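Local atomic coordinates of hydratase ChsH1 (Mycobacterium tuberculosis, PDB entry 4W78), a protein that hydrates the steroid enoyl-CoA thioester 3-oxo-4,17-pregnadiene-20-carboxyl-CoA during breakdown of the cholesterol side chain, working in a complex with ChsH2. Residues 6-11 and 89-94; 71-74 and 78-81; 109-114 and 148-153; 22-25 and 30-33. One frame throughout, in Å; residues are numbered along the deposited sequence.

Contact 1 (6-11 and 89-94)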
loop_
_atom_site.group_PDB
_atom_site.type_symbol
_atom_site.label_atom_id
_atom_site.label_comp_id
_atom_site.label_asym_id
_atom_site.label_seq_id
_atom_site.Cartn_x
_atom_site.Cartn_y
_atom_site.Cartn_z
ATOM N N GLN A 6 -15.151 -36.384 -0.127
ATOM C CA GLN A 6 -15.475 -36.442 1.296
ATOM C C GLN A 6 -14.356 -37.098 2.106
ATOM O O GLN A 6 -14.022 -36.637 3.199
ATOM C CB GLN A 6 -16.799 -37.176 1.514
ATOM C CG GLN A 6 -17.999 -36.403 0.995
ATOM C CD GLN A 6 -19.256 -37.250 0.922
ATOM O OE1 GLN A 6 -19.188 -38.479 0.879
ATOM N NE2 GLN A 6 -20.413 -36.595 0.904
ATOM N N GLU A 7 -13.774 -38.163 1.560
ATOM C CA GLU A 7 -12.664 -38.848 2.212
ATOM C C GLU A 7 -11.426 -37.954 2.317
ATOM O O GLU A 7 -10.759 -37.928 3.349
ATOM C CB GLU A 7 -12.338 -40.165 1.491
ATOM C CG GLU A 7 -13.470 -41.179 1.538
ATOM C CD GLU A 7 -13.166 -42.451 0.762
ATOM O OE1 GLU A 7 -11.991 -42.660 0.385
ATOM O OE2 GLU A 7 -14.106 -43.244 0.528
ATOM N N ALA A 8 -11.129 -37.199 1.260
ATOM C CA ALA A 8 -9.971 -36.310 1.275
ATOM C C ALA A 8 -10.160 -35.177 2.263
ATOM O O ALA A 8 -9.228 -34.787 2.963
ATOM C CB ALA A 8 -9.703 -35.751 -0.114
ATOM N N VAL A 9 -11.372 -34.623 2.291
ATOM C CA VAL A 9 -11.702 -33.563 3.231
ATOM C C VAL A 9 -11.507 -34.037 4.671
ATOM O O VAL A 9 -10.959 -33.298 5.496
ATOM C CB VAL A 9 -13.154 -33.058 3.019
ATOM C CG1 VAL A 9 -13.598 -32.172 4.178
ATOM C CG2 VAL A 9 -13.258 -32.290 1.707
ATOM N N ALA A 10 -11.945 -35.257 4.953
ATOM C CA ALA A 10 -11.816 -35.842 6.287
ATOM C C ALA A 10 -10.345 -35.932 6.699
ATOM O O ALA A 10 -9.976 -35.590 7.821
ATOM C CB ALA A 10 -12.470 -37.215 6.330
ATOM N N GLN A 11 -9.494 -36.379 5.787
ATOM C CA GLN A 11 -8.085 -36.475 6.129
ATOM C C GLN A 11 -7.452 -35.107 6.394
ATOM O O GLN A 11 -6.618 -34.963 7.286
ATOM C CB GLN A 11 -7.325 -37.287 5.078
ATOM C CG GLN A 11 -8.047 -38.583 4.683
ATOM C CD GLN A 11 -8.438 -39.484 5.871
ATOM O OE1 GLN A 11 -7.666 -39.664 6.815
ATOM N NE2 GLN A 11 -9.642 -40.058 5.813
ATOM N N ILE A 89 -7.962 -26.484 -1.928
ATOM C CA ILE A 89 -7.958 -25.869 -3.257
ATOM C C ILE A 89 -7.434 -26.837 -4.321
ATOM O O ILE A 89 -8.017 -26.955 -5.397
ATOM C CB ILE A 89 -7.144 -24.557 -3.294
ATOM C CG1 ILE A 89 -7.770 -23.502 -2.378
ATOM C CG2 ILE A 89 -7.023 -24.041 -4.736
ATOM C CD1 ILE A 89 -9.232 -23.185 -2.664
ATOM N N LYS A 90 -6.344 -27.546 -4.021
ATOM C CA LYS A 90 -5.825 -28.558 -4.938
ATOM C C LYS A 90 -6.836 -29.669 -5.231
ATOM O O LYS A 90 -7.020 -30.057 -6.381
ATOM C CB LYS A 90 -4.526 -29.165 -4.393
ATOM C CG LYS A 90 -3.872 -30.195 -5.313
ATOM C CD LYS A 90 -3.382 -29.562 -6.607
ATOM C CE LYS A 90 -2.311 -30.416 -7.283
ATOM N NZ LYS A 90 -2.727 -31.833 -7.488
ATOM N N LEU A 91 -7.474 -30.181 -4.184
ATOM C CA LEU A 91 -8.491 -31.215 -4.317
ATOM C C LEU A 91 -9.560 -30.792 -5.322
ATOM O O LEU A 91 -9.849 -31.525 -6.267
ATOM C CB LEU A 91 -9.139 -31.488 -2.955
ATOM C CG LEU A 91 -10.249 -32.537 -2.879
ATOM C CD1 LEU A 91 -9.691 -33.926 -3.181
ATOM C CD2 LEU A 91 -10.931 -32.499 -1.511
ATOM N N PHE A 92 -10.123 -29.599 -5.127
ATOM C CA PHE A 92 -11.220 -29.137 -5.990
ATOM C C PHE A 92 -10.793 -28.709 -7.390
ATOM O O PHE A 92 -11.523 -28.939 -8.362
ATOM C CB PHE A 92 -12.064 -28.065 -5.288
ATOM C CG PHE A 92 -12.918 -28.631 -4.196
ATOM C CD1 PHE A 92 -14.033 -29.391 -4.513
ATOM C CD2 PHE A 92 -12.582 -28.458 -2.862
ATOM C CE1 PHE A 92 -14.809 -29.949 -3.515
ATOM C CE2 PHE A 92 -13.364 -29.008 -1.857
ATOM C CZ PHE A 92 -14.477 -29.752 -2.183
ATOM N N ASP A 93 -9.606 -28.121 -7.503
ATOM C CA ASP A 93 -9.042 -27.829 -8.821
ATOM C C ASP A 93 -8.885 -29.105 -9.636
ATOM O O ASP A 93 -9.196 -29.138 -10.834
ATOM C CB ASP A 93 -7.682 -27.144 -8.693
ATOM C CG ASP A 93 -7.797 -25.678 -8.341
ATOM O OD1 ASP A 93 -8.925 -25.140 -8.371
ATOM O OD2 ASP A 93 -6.756 -25.057 -8.039
ATOM N N ASP A 94 -8.403 -30.160 -8.981
ATOM C CA ASP A 94 -8.156 -31.431 -9.651
ATOM C C ASP A 94 -9.449 -32.081 -10.125
ATOM O O ASP A 94 -9.464 -32.830 -11.107
ATOM C CB ASP A 94 -7.397 -32.388 -8.729
ATOM C CG ASP A 94 -5.928 -32.044 -8.620
ATOM O OD1 ASP A 94 -5.438 -31.281 -9.478
ATOM O OD2 ASP A 94 -5.261 -32.547 -7.687
#

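Contact 2 (71-74 and 78-81)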
loop_
_atom_site.group_PDB
_atom_site.type_symbol
_atom_site.label_atom_id
_atom_site.label_comp_id
_atom_site.label_asym_id
_atom_site.label_seq_id
_atom_site.Cartn_x
_atom_site.Cartn_y
_atom_site.Cartn_z
ATOM N N THR A 71 -2.433 -10.031 9.417
ATOM C CA THR A 71 -1.899 -11.353 9.102
ATOM C C THR A 71 -1.889 -11.694 7.610
ATOM O O THR A 71 -1.600 -12.825 7.230
ATOM C CB THR A 71 -2.623 -12.466 9.890
ATOM O OG1 THR A 71 -4.032 -12.266 9.798
ATOM C CG2 THR A 71 -2.247 -12.411 11.370
ATOM N N MET A 72 -2.162 -10.718 6.754
ATOM C CA MET A 72 -2.021 -10.944 5.318
ATOM C C MET A 72 -0.597 -11.356 4.968
ATOM O O MET A 72 0.360 -10.857 5.564
ATOM C CB MET A 72 -2.405 -9.688 4.516
ATOM C CG MET A 72 -3.877 -9.302 4.660
ATOM S SD MET A 72 -5.020 -10.530 3.949
ATOM C CE MET A 72 -4.972 -10.083 2.224
ATOM N N MET A 73 -0.465 -12.268 4.006
ATOM C CA MET A 73 0.837 -12.820 3.631
ATOM C C MET A 73 1.755 -11.847 2.893
ATOM O O MET A 73 2.984 -12.009 2.908
ATOM C CB MET A 73 0.651 -14.095 2.794
ATOM C CG MET A 73 0.185 -15.325 3.562
ATOM S SD MET A 73 1.380 -16.001 4.754
ATOM C CE MET A 73 2.940 -15.769 3.900
ATOM N N GLY A 74 1.170 -10.858 2.226
ATOM C CA GLY A 74 1.948 -9.868 1.504
ATOM C C GLY A 74 2.321 -10.315 0.106
ATOM O O GLY A 74 1.938 -11.402 -0.332
ATOM N N VAL A 78 3.587 -17.086 0.775
ATOM C CA VAL A 78 3.214 -18.486 0.642
ATOM C C VAL A 78 2.636 -19.008 1.954
ATOM O O VAL A 78 3.228 -18.832 3.022
ATOM C CB VAL A 78 4.417 -19.352 0.234
ATOM C CG1 VAL A 78 4.743 -19.150 -1.238
ATOM C CG2 VAL A 78 5.624 -19.022 1.098
ATOM N N ARG A 79 1.479 -19.647 1.869
ATOM C CA ARG A 79 0.815 -20.165 3.058
ATOM C C ARG A 79 1.657 -21.255 3.711
ATOM O O ARG A 79 2.398 -21.969 3.027
ATOM C CB ARG A 79 -0.571 -20.694 2.703
ATOM C CG ARG A 79 -1.564 -19.602 2.327
ATOM C CD ARG A 79 -1.812 -18.671 3.506
ATOM N NE ARG A 79 -2.765 -17.611 3.181
ATOM C CZ ARG A 79 -4.084 -17.743 3.286
ATOM N NH1 ARG A 79 -4.602 -18.892 3.703
ATOM N NH2 ARG A 79 -4.885 -16.732 2.976
ATOM N N PRO A 80 1.571 -21.365 5.046
ATOM C CA PRO A 80 2.324 -22.397 5.760
ATOM C C PRO A 80 1.878 -23.795 5.360
ATOM O O PRO A 80 0.774 -23.983 4.839
ATOM C CB PRO A 80 2.007 -22.120 7.235
ATOM C CG PRO A 80 0.755 -21.314 7.216
ATOM C CD PRO A 80 0.805 -20.501 5.964
ATOM N N LYS A 81 2.750 -24.761 5.620
ATOM C CA LYS A 81 2.552 -26.142 5.201
ATOM C C LYS A 81 1.402 -26.819 5.930
ATOM O O LYS A 81 0.994 -27.913 5.556
ATOM C CB LYS A 81 3.843 -26.951 5.404
ATOM C CG LYS A 81 5.034 -26.411 4.628
ATOM C CD LYS A 81 6.258 -27.309 4.762
ATOM C CE LYS A 81 6.880 -27.198 6.127
ATOM N NZ LYS A 81 7.382 -25.821 6.347
#

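Contact 3 (109-114 and 148-153)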
loop_
_atom_site.group_PDB
_atom_site.type_symbol
_atom_site.label_atom_id
_atom_site.label_comp_id
_atom_site.label_asym_id
_atom_site.label_seq_id
_atom_site.Cartn_x
_atom_site.Cartn_y
_atom_site.Cartn_z
ATOM N N TYR A 109 -15.360 -9.527 16.820
ATOM C CA TYR A 109 -14.241 -8.869 17.496
ATOM C C TYR A 109 -14.453 -8.934 19.006
ATOM O O TYR A 109 -15.387 -8.334 19.542
ATOM C CB TYR A 109 -14.115 -7.412 17.027
ATOM C CG TYR A 109 -14.257 -7.269 15.527
ATOM C CD1 TYR A 109 -13.246 -7.696 14.665
ATOM C CD2 TYR A 109 -15.409 -6.732 14.969
ATOM C CE1 TYR A 109 -13.389 -7.592 13.287
ATOM C CE2 TYR A 109 -15.561 -6.623 13.602
ATOM C CZ TYR A 109 -14.539 -7.050 12.765
ATOM O OH TYR A 109 -14.705 -6.934 11.411
ATOM N N HIS A 110 -13.597 -9.676 19.700
ATOM C CA HIS A 110 -13.810 -9.848 21.137
ATOM C C HIS A 110 -13.450 -8.595 21.931
ATOM O O HIS A 110 -14.087 -8.290 22.944
ATOM C CB HIS A 110 -13.053 -11.062 21.661
ATOM C CG HIS A 110 -13.424 -12.339 20.974
ATOM N ND1 HIS A 110 -14.729 -12.767 20.856
ATOM C CD2 HIS A 110 -12.662 -13.279 20.365
ATOM C CE1 HIS A 110 -14.755 -13.914 20.200
ATOM N NE2 HIS A 110 -13.514 -14.248 19.893
ATOM N N ARG A 111 -12.422 -7.890 21.469
ATOM C CA ARG A 111 -12.029 -6.600 22.024
ATOM C C ARG A 111 -11.251 -5.826 20.974
ATOM O O ARG A 111 -10.899 -6.372 19.918
ATOM C CB ARG A 111 -11.164 -6.769 23.284
ATOM C CG ARG A 111 -9.805 -7.439 23.059
ATOM C CD ARG A 111 -8.914 -7.182 24.265
ATOM N NE ARG A 111 -7.651 -7.912 24.220
ATOM C CZ ARG A 111 -6.521 -7.432 23.713
ATOM N NH1 ARG A 111 -6.481 -6.222 23.167
ATOM N NH2 ARG A 111 -5.423 -8.179 23.740
ATOM N N TYR A 112 -10.981 -4.557 21.268
ATOM C CA TYR A 112 -10.160 -3.711 20.420
ATOM C C TYR A 112 -8.683 -3.961 20.728
ATOM O O TYR A 112 -8.309 -4.218 21.884
ATOM C CB TYR A 112 -10.507 -2.227 20.657
ATOM C CG TYR A 112 -11.770 -1.769 19.951
ATOM C CD1 TYR A 112 -13.008 -2.349 20.238
ATOM C CD2 TYR A 112 -11.728 -0.757 19.010
ATOM C CE1 TYR A 112 -14.163 -1.936 19.582
ATOM C CE2 TYR A 112 -12.872 -0.321 18.363
ATOM C CZ TYR A 112 -14.084 -0.920 18.643
ATOM O OH TYR A 112 -15.214 -0.493 17.982
ATOM N N LEU A 113 -7.849 -3.901 19.695
ATOM C CA LEU A 113 -6.404 -4.092 19.858
ATOM C C LEU A 113 -5.642 -2.778 19.979
ATOM O O LEU A 113 -6.046 -1.747 19.432
ATOM C CB LEU A 113 -5.846 -4.884 18.679
ATOM C CG LEU A 113 -6.564 -6.198 18.395
ATOM C CD1 LEU A 113 -5.918 -6.847 17.182
ATOM C CD2 LEU A 113 -6.527 -7.119 19.621
ATOM N N LEU A 114 -4.516 -2.828 20.682
ATOM C CA LEU A 114 -3.662 -1.662 20.873
ATOM C C LEU A 114 -2.381 -1.766 20.050
ATOM O O LEU A 114 -1.838 -2.857 19.885
ATOM C CB LEU A 114 -3.280 -1.552 22.351
ATOM C CG LEU A 114 -4.436 -1.450 23.343
ATOM C CD1 LEU A 114 -3.930 -1.729 24.759
ATOM C CD2 LEU A 114 -5.041 -0.053 23.266
ATOM N N TRP A 148 -7.956 -15.369 15.642
ATOM C CA TRP A 148 -6.782 -14.558 15.937
ATOM C C TRP A 148 -6.572 -14.473 17.432
ATOM O O TRP A 148 -7.530 -14.326 18.207
ATOM C CB TRP A 148 -6.919 -13.133 15.393
ATOM C CG TRP A 148 -6.870 -13.018 13.890
ATOM C CD1 TRP A 148 -5.753 -12.869 13.117
ATOM C CD2 TRP A 148 -7.985 -13.026 12.992
ATOM N NE1 TRP A 148 -6.109 -12.767 11.784
ATOM C CE2 TRP A 148 -7.475 -12.857 11.689
ATOM C CE3 TRP A 148 -9.375 -13.129 13.167
ATOM C CZ2 TRP A 148 -8.298 -12.813 10.563
ATOM C CZ3 TRP A 148 -10.197 -13.069 12.043
ATOM C CH2 TRP A 148 -9.655 -12.923 10.757
ATOM N N GLN A 149 -5.304 -14.529 17.822
ATOM C CA GLN A 149 -4.918 -14.461 19.218
ATOM C C GLN A 149 -3.855 -13.402 19.449
ATOM O O GLN A 149 -3.089 -13.059 18.545
ATOM C CB GLN A 149 -4.365 -15.808 19.672
ATOM C CG GLN A 149 -5.380 -16.923 19.613
ATOM C CD GLN A 149 -4.826 -18.200 20.181
ATOM O OE1 GLN A 149 -3.917 -18.800 19.609
ATOM N NE2 GLN A 149 -5.347 -18.611 21.326
ATOM N N VAL A 150 -3.813 -12.896 20.675
ATOM C CA VAL A 150 -2.656 -12.160 21.159
ATOM C C VAL A 150 -2.161 -13.004 22.317
ATOM O O VAL A 150 -2.848 -13.141 23.327
ATOM C CB VAL A 150 -3.029 -10.745 21.617
ATOM C CG1 VAL A 150 -1.842 -10.081 22.317
ATOM C CG2 VAL A 150 -3.492 -9.899 20.418
ATOM N N GLY A 151 -0.996 -13.623 22.150
ATOM C CA GLY A 151 -0.562 -14.650 23.083
ATOM C C GLY A 151 -1.546 -15.807 23.039
ATOM O O GLY A 151 -1.850 -16.333 21.966
ATOM N N ASP A 152 -2.060 -16.192 24.203
ATOM C CA ASP A 152 -3.042 -17.271 24.283
ATOM C C ASP A 152 -4.482 -16.758 24.357
ATOM O O ASP A 152 -5.407 -17.530 24.605
ATOM C CB ASP A 152 -2.764 -18.150 25.507
ATOM C CG ASP A 152 -1.515 -18.993 25.352
ATOM O OD1 ASP A 152 -1.235 -19.445 24.220
ATOM O OD2 ASP A 152 -0.817 -19.209 26.368
ATOM N N GLU A 153 -4.669 -15.458 24.143
ATOM C CA GLU A 153 -5.983 -14.839 24.282
ATOM C C GLU A 153 -6.653 -14.692 22.923
ATOM O O GLU A 153 -6.113 -14.032 22.037
ATOM C CB GLU A 153 -5.848 -13.455 24.928
ATOM C CG GLU A 153 -7.155 -12.656 24.998
ATOM C CD GLU A 153 -6.933 -11.176 25.273
ATOM O OE1 GLU A 153 -5.762 -10.739 25.316
ATOM O OE2 GLU A 153 -7.934 -10.448 25.448
#

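Contact 4 (22-25 and 30-33)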
loop_
_atom_site.group_PDB
_atom_site.type_symbol
_atom_site.label_atom_id
_atom_site.label_comp_id
_atom_site.label_asym_id
_atom_site.label_seq_id
_atom_site.Cartn_x
_atom_site.Cartn_y
_atom_site.Cartn_z
ATOM N N LEU A 22 2.369 -15.895 13.313
ATOM C CA LEU A 22 2.502 -14.498 13.724
ATOM C C LEU A 22 2.386 -13.513 12.570
ATOM O O LEU A 22 2.947 -13.715 11.485
ATOM C CB LEU A 22 3.839 -14.261 14.426
ATOM C CG LEU A 22 3.887 -14.457 15.937
ATOM C CD1 LEU A 22 3.582 -15.905 16.304
ATOM C CD2 LEU A 22 5.248 -14.018 16.464
ATOM N N ALA A 23 1.663 -12.428 12.826
ATOM C CA ALA A 23 1.574 -11.319 11.893
ATOM C C ALA A 23 2.968 -10.775 11.634
ATOM O O ALA A 23 3.819 -10.781 12.533
ATOM C CB ALA A 23 0.707 -10.240 12.496
ATOM N N ARG A 24 3.186 -10.281 10.418
ATOM C CA ARG A 24 4.484 -9.709 10.067
ATOM C C ARG A 24 4.908 -8.619 11.053
ATOM O O ARG A 24 6.076 -8.545 11.453
ATOM C CB ARG A 24 4.446 -9.136 8.644
ATOM C CG ARG A 24 5.793 -8.637 8.175
ATOM C CD ARG A 24 5.681 -7.833 6.883
ATOM N NE ARG A 24 5.018 -6.558 7.119
ATOM C CZ ARG A 24 4.783 -5.634 6.191
ATOM N NH1 ARG A 24 5.164 -5.824 4.933
ATOM N NH2 ARG A 24 4.172 -4.516 6.548
ATOM N N ASP A 25 3.959 -7.763 11.421
ATOM C CA ASP A 25 4.219 -6.650 12.335
ATOM C C ASP A 25 3.251 -6.717 13.499
ATOM O O ASP A 25 2.143 -7.225 13.361
ATOM C CB ASP A 25 3.977 -5.295 11.635
ATOM C CG ASP A 25 4.501 -5.258 10.213
ATOM O OD1 ASP A 25 5.721 -5.121 10.044
ATOM O OD2 ASP A 25 3.685 -5.370 9.273
ATOM N N PRO A 30 1.597 3.358 11.906
ATOM C CA PRO A 30 1.774 3.675 10.483
ATOM C C PRO A 30 0.789 2.931 9.591
ATOM O O PRO A 30 0.223 3.542 8.673
ATOM C CB PRO A 30 3.232 3.259 10.202
ATOM C CG PRO A 30 3.910 3.482 11.537
ATOM C CD PRO A 30 2.884 2.991 12.542
ATOM N N MET A 31 0.548 1.657 9.874
ATOM C CA MET A 31 -0.430 0.905 9.082
ATOM C C MET A 31 -1.883 1.282 9.380
ATOM O O MET A 31 -2.694 1.283 8.472
ATOM C CB MET A 31 -0.205 -0.592 9.234
ATOM C CG MET A 31 1.044 -1.024 8.539
ATOM S SD MET A 31 1.429 -2.767 8.697
ATOM C CE MET A 31 -0.144 -3.517 8.268
ATOM N N ILE A 32 -2.205 1.632 10.621
ATOM C CA ILE A 32 -3.511 2.184 10.929
ATOM C C ILE A 32 -3.706 3.462 10.122
ATOM O O ILE A 32 -4.776 3.667 9.524
ATOM C CB ILE A 32 -3.658 2.497 12.427
ATOM C CG1 ILE A 32 -3.662 1.189 13.240
ATOM C CG2 ILE A 32 -4.929 3.324 12.685
ATOM C CD1 ILE A 32 -3.623 1.428 14.735
ATOM N N ASN A 33 -2.675 4.308 10.098
ATOM C CA ASN A 33 -2.747 5.559 9.341
ATOM C C ASN A 33 -3.022 5.313 7.864
ATOM O O ASN A 33 -3.876 5.976 7.278
ATOM C CB ASN A 33 -1.469 6.388 9.502
ATOM C CG ASN A 33 -1.351 7.047 10.884
ATOM O OD1 ASN A 33 -2.335 7.177 11.605
ATOM N ND2 ASN A 33 -0.151 7.493 11.234
#

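Contact 1 (6-11 and 89-94)
Two helices meet beside the antiparallel hot-dog sheet of this MaoC-like subunit, where L91 of helix 85-94 inserts its branched end against A8 and V9 of helix 3-13. Both methyls of L91 straddle the single CB of A8, with L91 CD1 at 3.6 Å and L91 CD2 at 3.7 Å from A8 CB. The same CD2 also reaches V9 CG2, 4.0 Å away, and there the leucine and valine side chains lie crosswise. With its CG trans to the amide nitrogen (chi1 179°), L91 holds its isobutyl fork out across the gap between the helices. The shortness of A8 lets the backbones draw close, A8 CA and L91 CA being 7.7 Å apart. No hydrogen bond crosses the interface, which is purely apolar. Within helix 85-94 a salt bridge between K90 NZ and D94 OD2 (2.6 Å) spans one turn, received on the syn lone pair of the carboxylate. Deeper in, V9 rests on L125 and V128 of strand 119-134. F92 packs on V128 and meets the ring of W140, while I89 touches I162 and K164 of strand 153-165, so both helices lie against the sheet as well as against each other.

Contact 2 (71-74 and 78-81)
M73 folds its side chain over the backbone of V78 and slants across the side chain of R79, closing a short excursion of the chain between helix 67-70 and helix 85-94. The first kind of contact is methyl against backbone. M73 CE lies 3.2 Å from V78 O and 3.5 Å from V78 N, and the sulfur follows at 3.8 Å between M73 SD and V78 O. A double bend in the methionine, at chi2 (-67°) and again at chi3 (-37°), curls the methyl back toward this peptide. A methyl carried on sulfur is probably slightly polarised, which would suit its close approach to a carbonyl oxygen.

The second kind is van der Waals contact with an arginine stem. M73 CG sits at the edge of the R79 guanidinium, near its plane, 3.8 Å from R79 NE and 3.9 Å from R79 CD. The charge of R79 is met further along the loop, where its NH1 forms a salt bridge with D83.

No hydrogen bond joins the two segments. R21 of strand 21-22 touches both M73 and P80, one from each limb, while M72 packs on T27 of ChsH2. The arrangement is that of an irregular surface loop in a hot-dog subunit, its limbs brought together by M73 packing on the V78 backbone and the R79 side chain, with no strand pairing.

Contact 3 (109-114 and 148-153)
A two-pronged salt bridge ties R111, in the loop after strand 99-109, to E153 at the hairpin linking strands 139-150 and 153-165. R111 CG is wedged between its own amide nitrogen and carbonyl carbon (chi1 65°), and the chain then runs out extended as far as NE. The glutamate is likewise stretched beyond CG, and the two chains meet nearly at right angles. The guanidinium engages side-on: R111 NE donates to E153 OE2 at 2.8 Å in an almost straight bond (168°), and R111 NH2 donates to E153 OE1 at 3.0 Å. Both oxygens lie close to the guanidinium plane, yet the carboxylate is turned 36° from it and is approached from above its own plane. V150 CB approaches obliquely, 4.1 Å from R111 NH2, and V150 CG2 touches L113 CD2 at 4.2 Å. A type II' turn from V150 to E153, with G151 at positive phi, carries V150 and E153 side by side. The third nitrogen, R111 NH1, donates to Y112 O at 3.0 Å and forms a salt bridge with E117. With carboxylates engaging it through different nitrogens, and a carbonyl as well, the guanidinium has little freedom to rotate, and its charge would probably favour the ionised form of E153.

Contact 4 (22-25 and 30-33)
M31, on helix 29-39 of this MaoC-like hot-dog subunit, points its thioether at the paired charges of R24 and D25 just after strand 21-22. The ionic part lies within one segment. R24 clasps D25 side-on with two nitrogens that converge on a single oxygen, R24 NE at 2.8 Å and R24 NH2 at 2.9 Å from D25 OD2. Both donors come in on the syn side of the carboxylate, and the oxygen is nearly in the guanidinium plane. A bend at chi3 (70°) in the otherwise extended arginine turns the guanidinium so that its NE/NH2 edge faces D25. The other carboxylate oxygen, D25 OD1, accepts from N33 ND2 of the second ChsH1 subunit, and R24 NH2 also reaches N34 OD1 of that subunit. N33 of this chain makes the reciprocal bond to D25 of the partner, which places the pair at the interface between the two copies.

The remaining contact is van der Waals. M31 is extended through chi2, bringing its sulfur across to the carboxylate before the chain turns at chi3, and its side chain also packs on V69 and W70. The sulfur sits at the edge of the guanidinium: M31 SD is 3.9 Å from R24 NH2 and 3.5 Å from D25 OD2, the oxygen the arginine already holds.

How the contacts relate
Contacts 2, 3 and 4 converge around T71, whereas contact 1 lies apart. T71 OG1 of contact 2 is 2.9 Å from W148 NE1 of contact 3, a probable hydrogen bond, and T71 CG2 packs on A23 CB of contact 4 at 3.8 Å. Contacts 3 and 4 do not touch, their nearest atoms being about 6 Å apart. Contact 1 is on the opposite side of the chain's centre from both, with centres about 32 and 33 Å away; along the chain its loop encloses contacts 2 and 4. ChsH2 reaches residues of contacts 2, 3 and 4, and the second ChsH1 copy meets contact 4, while no other protein chain of the assembly touches contact 1.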